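Local structure of chromosome partition protein Smc (Pyrococcus furiosus, 3NWC) at residues Met149-Ile152 against Leu156-Arg159; Leu53-Ala58 against Val111-Tyr116. The protein probably helps condense and partition chromosomes, and through the hinge domain described here forms homodimers and binds DNA. One frame throughout, in Å; residues are numbered along the deposited sequence.

Contact 1: residues Met149-Ile152 against Leu156-Arg159; sequences MVTI and LYER
Met-149, modelled as selenomethionine, and Tyr-157 both carry CG anti to their own carbonyl carbon and beside their own backbone N (chi1 -63° and -65°), while their direct pairing across the strands puts both side chains on the same face of the sheet. Bent at its last torsion, the Met-149 chain brings its terminal methyl CE back to 3.8 Å from CB and 3.9 Å from CG of Tyr-157, the root of the ring. The ring turns an edge to Met-149 O, which lies in its plane 3.9 Å from CD2. Further along that side, Thr-151 CG2 sits 4.1 Å from Tyr-157 CE2, also near the ring plane. These residues belong to an antiparallel beta hairpin, strands 148-151 and 156-157, within the larger mixed sheet of the SMC hinge domain, which also holds strands 131-134 and 163-165. Met-149 and Tyr-157 form its hydrogen-bonded pair: Tyr-157 N reaches Met-149 O at 2.8 Å, nearly straight (167° at the hydrogen), and Met-149 N reaches Tyr-157 O at 2.9 Å. Without the ring, as with an alanine here, the Met-149 methyl would probably keep little beyond CB to pack on, and a gap would open beside Thr-151 CG2. On the other face, Leu-156 CD1 curls back to 3.6 Å from Met-149 O.

Contact 2: residues Leu53-Ala58 against Val111-Tyr116; sequences LAIEVA and VDVIEY
Ile-55, on helix 52-59, meets Val-113 and Ile-114 through methyl and methylene groups, and all the direct contact between the two segments is apolar. Its CD1 lies 3.9 Å from Val-113 CG2, and CG1 of the same isoleucine is 4.0 Å from that methyl, so the Val-113 methyl rests along the outer half of the Ile-55 chain. The other branch is used too: Ile-55 CG2 stands 4.1 Å from Ile-114 CG2, which is as far from Ile-55 CG1. Ile-55 therefore presents two branches to two consecutive residues. Its CG2 is anti to the backbone N and its CG1 anti to the carbonyl carbon (chi1 -65°), a fork that opens toward 111-116. In Ile-114 it is the short branch that answers, because CG1 is turned between the backbone N and the carbonyl carbon (chi1 59°) and CG2 is left to face the helix.

The backbones stay apart, 8.4 Å between the CA atoms of Ile-55 and Ile-114, a separation filled by side chains. Their hydrogen bonds are made within the helix or to other parts of the chain: Val-57 N bonds to Leu-53 O at 2.9 Å, while strand 114-115 pairs antiparallel with strand 45-46, Glu-115 bonding with Lys-45, and just beyond the strand ends Val-113 bonds with Lys-47. Helix 121-128 adds Val-124 and Leu-128 against Ile-114, and Tyr-51 touches Val-113, continuing the buried interior of the hinge domain.

With only 109 Å² buried and no directional bond between these two segments, their direct contact probably depends on the fit of three branched side chains and on keeping them from water.

Helix 52-59 ties the two contacts together, their centres about 12 Å apart. While Ile-55 serves contact 2, its neighbours on the helix turn to the hairpin of contact 1: Val-150 CG2 lies 3.5 Å from Ala-54 O and 3.8 Å from Val-57 CG1. Leu-156 CB packs on that same Val-57 methyl at 3.9 Å, so both hairpin strands touch the helix. The helix thus joins the sheet that holds the hairpin to the separate strand pair 45-46 and 114-115. Each contact has a segment that reaches the second subunit, through residues outside the pairing itself: Glu-158 forms a salt bridge with Arg-62 of the second subunit, and Val-57 packs on Arg-88 of the second subunit.

Contact 1: residues Met149-Ile152 against Leu156-Arg159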
HETATM    1  N   MSE A 149       0.131  14.483   5.010  1.00 17.76           N
HETATM    2  CA  MSE A 149       0.561  14.726   6.381  1.00 16.85           C
HETATM    3  C   MSE A 149       0.623  13.435   7.190  1.00 20.10           C
HETATM    4  O   MSE A 149      -0.139  12.497   6.964  1.00 21.20           O
HETATM    5  CB  MSE A 149      -0.386  15.703   7.078  1.00 19.09           C
HETATM    6  CG  MSE A 149      -0.423  17.088   6.441  1.00 28.05           C
HETATM    7 SE   MSE A 149      -1.978  18.065   7.085  0.86 30.21          SE
HETATM    8  CE  MSE A 149      -3.370  16.962   6.277  0.84 27.95           C
ATOM      9  N   VAL A 150       1.533  13.406   8.149  1.00 16.96           N
ATOM     10  CA  VAL A 150       1.549  12.320   9.118  1.00 15.88           C
ATOM     11  C   VAL A 150       1.620  13.009  10.473  1.00 17.32           C
ATOM     12  O   VAL A 150       2.336  13.992  10.618  1.00 18.45           O
ATOM     13  CB  VAL A 150       2.736  11.359   8.880  1.00 17.55           C
ATOM     14  CG1 VAL A 150       4.093  12.112   8.915  1.00 18.58           C
ATOM     15  CG2 VAL A 150       2.710  10.224   9.876  1.00 17.46           C
ATOM     16  N   THR A 151       0.847  12.544  11.444  1.00 20.43           N
ATOM     17  CA  THR A 151       0.935  13.140  12.779  1.00 23.81           C
ATOM     18  C   THR A 151       2.045  12.461  13.549  1.00 21.43           C
ATOM     19  O   THR A 151       2.458  11.362  13.209  1.00 22.54           O
ATOM     20  CB  THR A 151      -0.376  13.043  13.579  1.00 20.83           C
ATOM     21  OG1 THR A 151      -0.631  11.678  13.942  1.00 22.06           O
ATOM     22  CG2 THR A 151      -1.537  13.597  12.773  1.00 21.30           C
ATOM     23  N   ILE A 152       2.532  13.122  14.592  1.00 21.49           N
ATOM     24  CA  ILE A 152       3.611  12.572  15.381  1.00 20.50           C
ATOM     25  C   ILE A 152       3.197  11.238  16.001  1.00 18.56           C
ATOM     26  O   ILE A 152       4.030  10.385  16.246  1.00 20.15           O
ATOM     27  CB  ILE A 152       4.046  13.549  16.493  1.00 21.69           C
ATOM     28  CG1 ILE A 152       4.898  14.662  15.894  1.00 33.64           C
ATOM     29  CG2 ILE A 152       4.861  12.827  17.546  1.00 34.34           C
ATOM     30  CD1 ILE A 152       6.313  14.218  15.584  1.00 37.21           C
ATOM     31  N   LEU A 156      -2.221   9.052   9.323  1.00 20.21           N
ATOM     32  CA  LEU A 156      -1.719   9.348   7.974  1.00 17.18           C
ATOM     33  C   LEU A 156      -2.811   9.946   7.120  1.00 19.82           C
ATOM     34  O   LEU A 156      -3.914   9.405   7.045  1.00 19.94           O
ATOM     35  CB  LEU A 156      -1.199   8.070   7.301  1.00 17.89           C
ATOM     36  CG  LEU A 156      -0.751   8.205   5.842  1.00 19.67           C
ATOM     37  CD1 LEU A 156       0.486   9.131   5.725  1.00 23.63           C
ATOM     38  CD2 LEU A 156      -0.449   6.835   5.245  1.00 23.90           C
ATOM     39  N   TYR A 157      -2.490  11.066   6.475  1.00 20.28           N
ATOM     40  CA  TYR A 157      -3.396  11.753   5.574  1.00 22.99           C
ATOM     41  C   TYR A 157      -2.740  11.765   4.200  1.00 28.30           C
ATOM     42  O   TYR A 157      -1.780  12.498   3.967  1.00 24.80           O
ATOM     43  CB  TYR A 157      -3.607  13.195   6.040  1.00 23.69           C
ATOM     44  CG  TYR A 157      -4.304  13.311   7.373  1.00 26.58           C
ATOM     45  CD1 TYR A 157      -5.643  13.665   7.451  1.00 27.69           C
ATOM     46  CD2 TYR A 157      -3.625  13.053   8.558  1.00 22.89           C
ATOM     47  CE1 TYR A 157      -6.287  13.759   8.667  1.00 23.38           C
ATOM     48  CE2 TYR A 157      -4.260  13.150   9.778  1.00 24.40           C
ATOM     49  CZ  TYR A 157      -5.589  13.506   9.829  1.00 23.86           C
ATOM     50  OH  TYR A 157      -6.223  13.601  11.047  1.00 29.54           O
ATOM     51  N   GLU A 158      -3.231  10.932   3.296  1.00 28.82           N
ATOM     52  CA  GLU A 158      -2.664  10.909   1.960  1.00 28.45           C
ATOM     53  C   GLU A 158      -3.121  12.174   1.250  1.00 27.30           C
ATOM     54  O   GLU A 158      -4.124  12.776   1.627  1.00 26.76           O
ATOM     55  CB  GLU A 158      -3.068   9.626   1.225  1.00 28.32           C
ATOM     56  CG  GLU A 158      -2.489   8.368   1.881  1.00 31.08           C
ATOM     57  CD  GLU A 158      -2.926   7.081   1.207  0.53 25.34           C
ATOM     58  OE1 GLU A 158      -2.492   6.831   0.064  0.73 27.48           O
ATOM     59  OE2 GLU A 158      -3.694   6.315   1.829  0.68 24.69           O
ATOM     60  N   ARG A 159      -2.367  12.616   0.254  1.00 31.12           N
ATOM     61  CA  ARG A 159      -2.712  13.871  -0.407  1.00 35.75           C
ATOM     62  C   ARG A 159      -4.074  13.749  -1.097  1.00 35.52           C
ATOM     63  O   ARG A 159      -4.792  14.740  -1.270  1.00 32.10           O
ATOM     64  CB  ARG A 159      -1.626  14.262  -1.409  1.00 31.49           C
ATOM     65  CG  ARG A 159      -1.765  15.675  -1.961  1.00 45.28           C
ATOM     66  CD  ARG A 159      -0.559  16.020  -2.811  1.00 48.09           C
ATOM     67  NE  ARG A 159      -0.618  17.365  -3.373  1.00 57.59           N
ATOM     68  CZ  ARG A 159       0.462  18.082  -3.682  1.00 65.35           C
ATOM     69  NH1 ARG A 159       1.671  17.576  -3.463  1.00 57.13           N
ATOM     70  NH2 ARG A 159       0.337  19.300  -4.197  1.00 54.85           N
TER

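Contact 2: residues Leu53-Ala58 against Val111-Tyr116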
ATOM      1  N   LEU A  53       8.215   7.197  14.700  1.00 17.53           N
ATOM      2  CA  LEU A  53       6.891   6.680  14.354  1.00 16.07           C
ATOM      3  C   LEU A  53       6.329   7.389  13.114  1.00 15.97           C
ATOM      4  O   LEU A  53       5.791   6.763  12.200  1.00 14.94           O
ATOM      5  CB  LEU A  53       5.935   6.801  15.554  1.00 17.42           C
ATOM      6  CG  LEU A  53       4.485   6.321  15.399  1.00 18.50           C
ATOM      7  CD1 LEU A  53       4.410   4.833  14.994  1.00 18.11           C
ATOM      8  CD2 LEU A  53       3.714   6.551  16.684  1.00 17.70           C
ATOM      9  N   ALA A  54       6.463   8.707  13.074  1.00 14.62           N
ATOM     10  CA  ALA A  54       5.967   9.458  11.919  1.00 12.95           C
ATOM     11  C   ALA A  54       6.568   8.973  10.602  1.00 11.07           C
ATOM     12  O   ALA A  54       5.870   8.852   9.592  1.00 14.24           O
ATOM     13  CB  ALA A  54       6.239  10.958  12.122  1.00 17.14           C
ATOM     14  N   ILE A  55       7.868   8.693  10.610  1.00 13.28           N
ATOM     15  CA  ILE A  55       8.553   8.223   9.411  1.00 13.55           C
ATOM     16  C   ILE A  55       8.175   6.770   9.073  1.00 14.79           C
ATOM     17  O   ILE A  55       7.980   6.438   7.904  1.00 16.19           O
ATOM     18  CB  ILE A  55      10.089   8.367   9.540  1.00 17.52           C
ATOM     19  CG1 ILE A  55      10.442   9.861   9.619  1.00 11.92           C
ATOM     20  CG2 ILE A  55      10.791   7.729   8.359  1.00 15.30           C
ATOM     21  CD1 ILE A  55       9.846  10.656   8.457  1.00 16.03           C
ATOM     22  N   GLU A  56       8.081   5.915  10.087  1.00 15.11           N
ATOM     23  CA  GLU A  56       7.600   4.547   9.853  1.00 13.68           C
ATOM     24  C   GLU A  56       6.232   4.588   9.177  1.00 16.44           C
ATOM     25  O   GLU A  56       6.003   3.894   8.179  1.00 15.91           O
ATOM     26  CB  GLU A  56       7.520   3.774  11.172  1.00 16.34           C
ATOM     27  CG  GLU A  56       6.804   2.417  11.075  1.00 17.54           C
ATOM     28  CD  GLU A  56       7.548   1.411  10.226  0.62 17.95           C
ATOM     29  OE1 GLU A  56       8.794   1.451  10.193  0.93 21.70           O
ATOM     30  OE2 GLU A  56       6.879   0.568   9.593  0.78 22.12           O
ATOM     31  N   VAL A  57       5.317   5.384   9.729  1.00 12.82           N
ATOM     32  CA  VAL A  57       3.965   5.494   9.171  1.00 16.47           C
ATOM     33  C   VAL A  57       3.965   6.120   7.770  1.00 19.49           C
ATOM     34  O   VAL A  57       3.277   5.647   6.847  1.00 17.87           O
ATOM     35  CB  VAL A  57       3.029   6.285  10.128  1.00 13.89           C
ATOM     36  CG1 VAL A  57       1.700   6.610   9.464  1.00 17.43           C
ATOM     37  CG2 VAL A  57       2.824   5.513  11.445  1.00 20.10           C
ATOM     38  N   ALA A  58       4.727   7.190   7.593  1.00 14.31           N
ATOM     39  CA  ALA A  58       4.682   7.862   6.298  1.00 16.45           C
ATOM     40  C   ALA A  58       5.304   7.033   5.170  1.00 17.25           C
ATOM     41  O   ALA A  58       4.909   7.158   4.000  1.00 16.31           O
ATOM     42  CB  ALA A  58       5.322   9.256   6.371  1.00 12.84           C
ATOM     43  N   VAL A 111      11.341  14.706   4.804  1.00 15.81           N
ATOM     44  CA  VAL A 111      12.693  14.511   4.310  1.00 17.13           C
ATOM     45  C   VAL A 111      13.719  15.243   5.173  1.00 18.68           C
ATOM     46  O   VAL A 111      14.883  14.873   5.185  1.00 20.85           O
ATOM     47  CB  VAL A 111      12.869  14.948   2.838  1.00 26.41           C
ATOM     48  CG1 VAL A 111      11.954  14.146   1.926  1.00 22.16           C
ATOM     49  CG2 VAL A 111      12.620  16.447   2.685  1.00 22.93           C
ATOM     50  N   ASP A 112      13.286  16.268   5.899  1.00 19.04           N
ATOM     51  CA  ASP A 112      14.212  17.026   6.744  1.00 22.49           C
ATOM     52  C   ASP A 112      14.710  16.219   7.937  1.00 25.65           C
ATOM     53  O   ASP A 112      15.725  16.561   8.540  1.00 28.55           O
ATOM     54  CB  ASP A 112      13.561  18.296   7.257  1.00 18.00           C
ATOM     55  CG  ASP A 112      13.413  19.340   6.176  0.97 20.47           C
ATOM     56  OD1 ASP A 112      13.807  19.062   5.026  0.85 22.80           O
ATOM     57  OD2 ASP A 112      12.896  20.421   6.492  0.54 16.00           O
ATOM     58  N   VAL A 113      13.990  15.160   8.291  1.00 19.04           N
ATOM     59  CA  VAL A 113      14.352  14.415   9.495  1.00 17.29           C
ATOM     60  C   VAL A 113      14.950  13.040   9.203  1.00 19.75           C
ATOM     61  O   VAL A 113      15.058  12.202  10.098  1.00 20.37           O
ATOM     62  CB  VAL A 113      13.182  14.320  10.501  1.00 19.85           C
ATOM     63  CG1 VAL A 113      12.697  15.713  10.896  1.00 22.59           C
ATOM     64  CG2 VAL A 113      12.033  13.470   9.941  1.00 16.99           C
ATOM     65  N   ILE A 114      15.381  12.832   7.961  1.00 17.85           N
ATOM     66  CA  ILE A 114      16.038  11.593   7.571  1.00 19.63           C
ATOM     67  C   ILE A 114      17.350  11.871   6.846  1.00 24.55           C
ATOM     68  O   ILE A 114      17.595  12.980   6.350  1.00 24.64           O
ATOM     69  CB  ILE A 114      15.143  10.734   6.644  1.00 19.16           C
ATOM     70  CG1 ILE A 114      14.780  11.523   5.384  1.00 21.10           C
ATOM     71  CG2 ILE A 114      13.891  10.234   7.395  1.00 23.54           C
ATOM     72  CD1 ILE A 114      14.044  10.715   4.328  1.00 20.83           C
ATOM     73  N   GLU A 115      18.191  10.849   6.801  1.00 18.54           N
ATOM     74  CA  GLU A 115      19.443  10.880   6.070  1.00 20.35           C
ATOM     75  C   GLU A 115      19.457   9.744   5.076  1.00 21.03           C
ATOM     76  O   GLU A 115      18.943   8.652   5.345  1.00 19.92           O
ATOM     77  CB  GLU A 115      20.644  10.747   7.018  1.00 21.45           C
ATOM     78  CG  GLU A 115      20.833  11.935   7.916  1.00 32.25           C
ATOM     79  CD  GLU A 115      22.074  11.840   8.775  0.36 29.63           C
ATOM     80  OE1 GLU A 115      22.709  10.767   8.791  0.43 33.24           O
ATOM     81  OE2 GLU A 115      22.413  12.848   9.432  0.52 33.86           O
ATOM     82  N   TYR A 116      20.029  10.006   3.911  1.00 18.29           N
ATOM     83  CA  TYR A 116      20.046   9.023   2.842  1.00 18.37           C
ATOM     84  C   TYR A 116      21.113   9.447   1.857  1.00 19.43           C
ATOM     85  O   TYR A 116      21.524  10.607   1.852  1.00 20.68           O
ATOM     86  CB  TYR A 116      18.675   8.952   2.152  1.00 19.25           C
ATOM     87  CG  TYR A 116      18.207  10.287   1.641  1.00 15.95           C
ATOM     88  CD1 TYR A 116      17.493  11.150   2.455  1.00 20.34           C
ATOM     89  CD2 TYR A 116      18.497  10.697   0.343  1.00 18.61           C
ATOM     90  CE1 TYR A 116      17.083  12.386   1.997  1.00 23.46           C
ATOM     91  CE2 TYR A 116      18.096  11.927  -0.117  1.00 23.58           C
ATOM     92  CZ  TYR A 116      17.384  12.767   0.709  1.00 25.94           C
ATOM     93  OH  TYR A 116      16.972  14.000   0.237  1.00 29.65           O
TER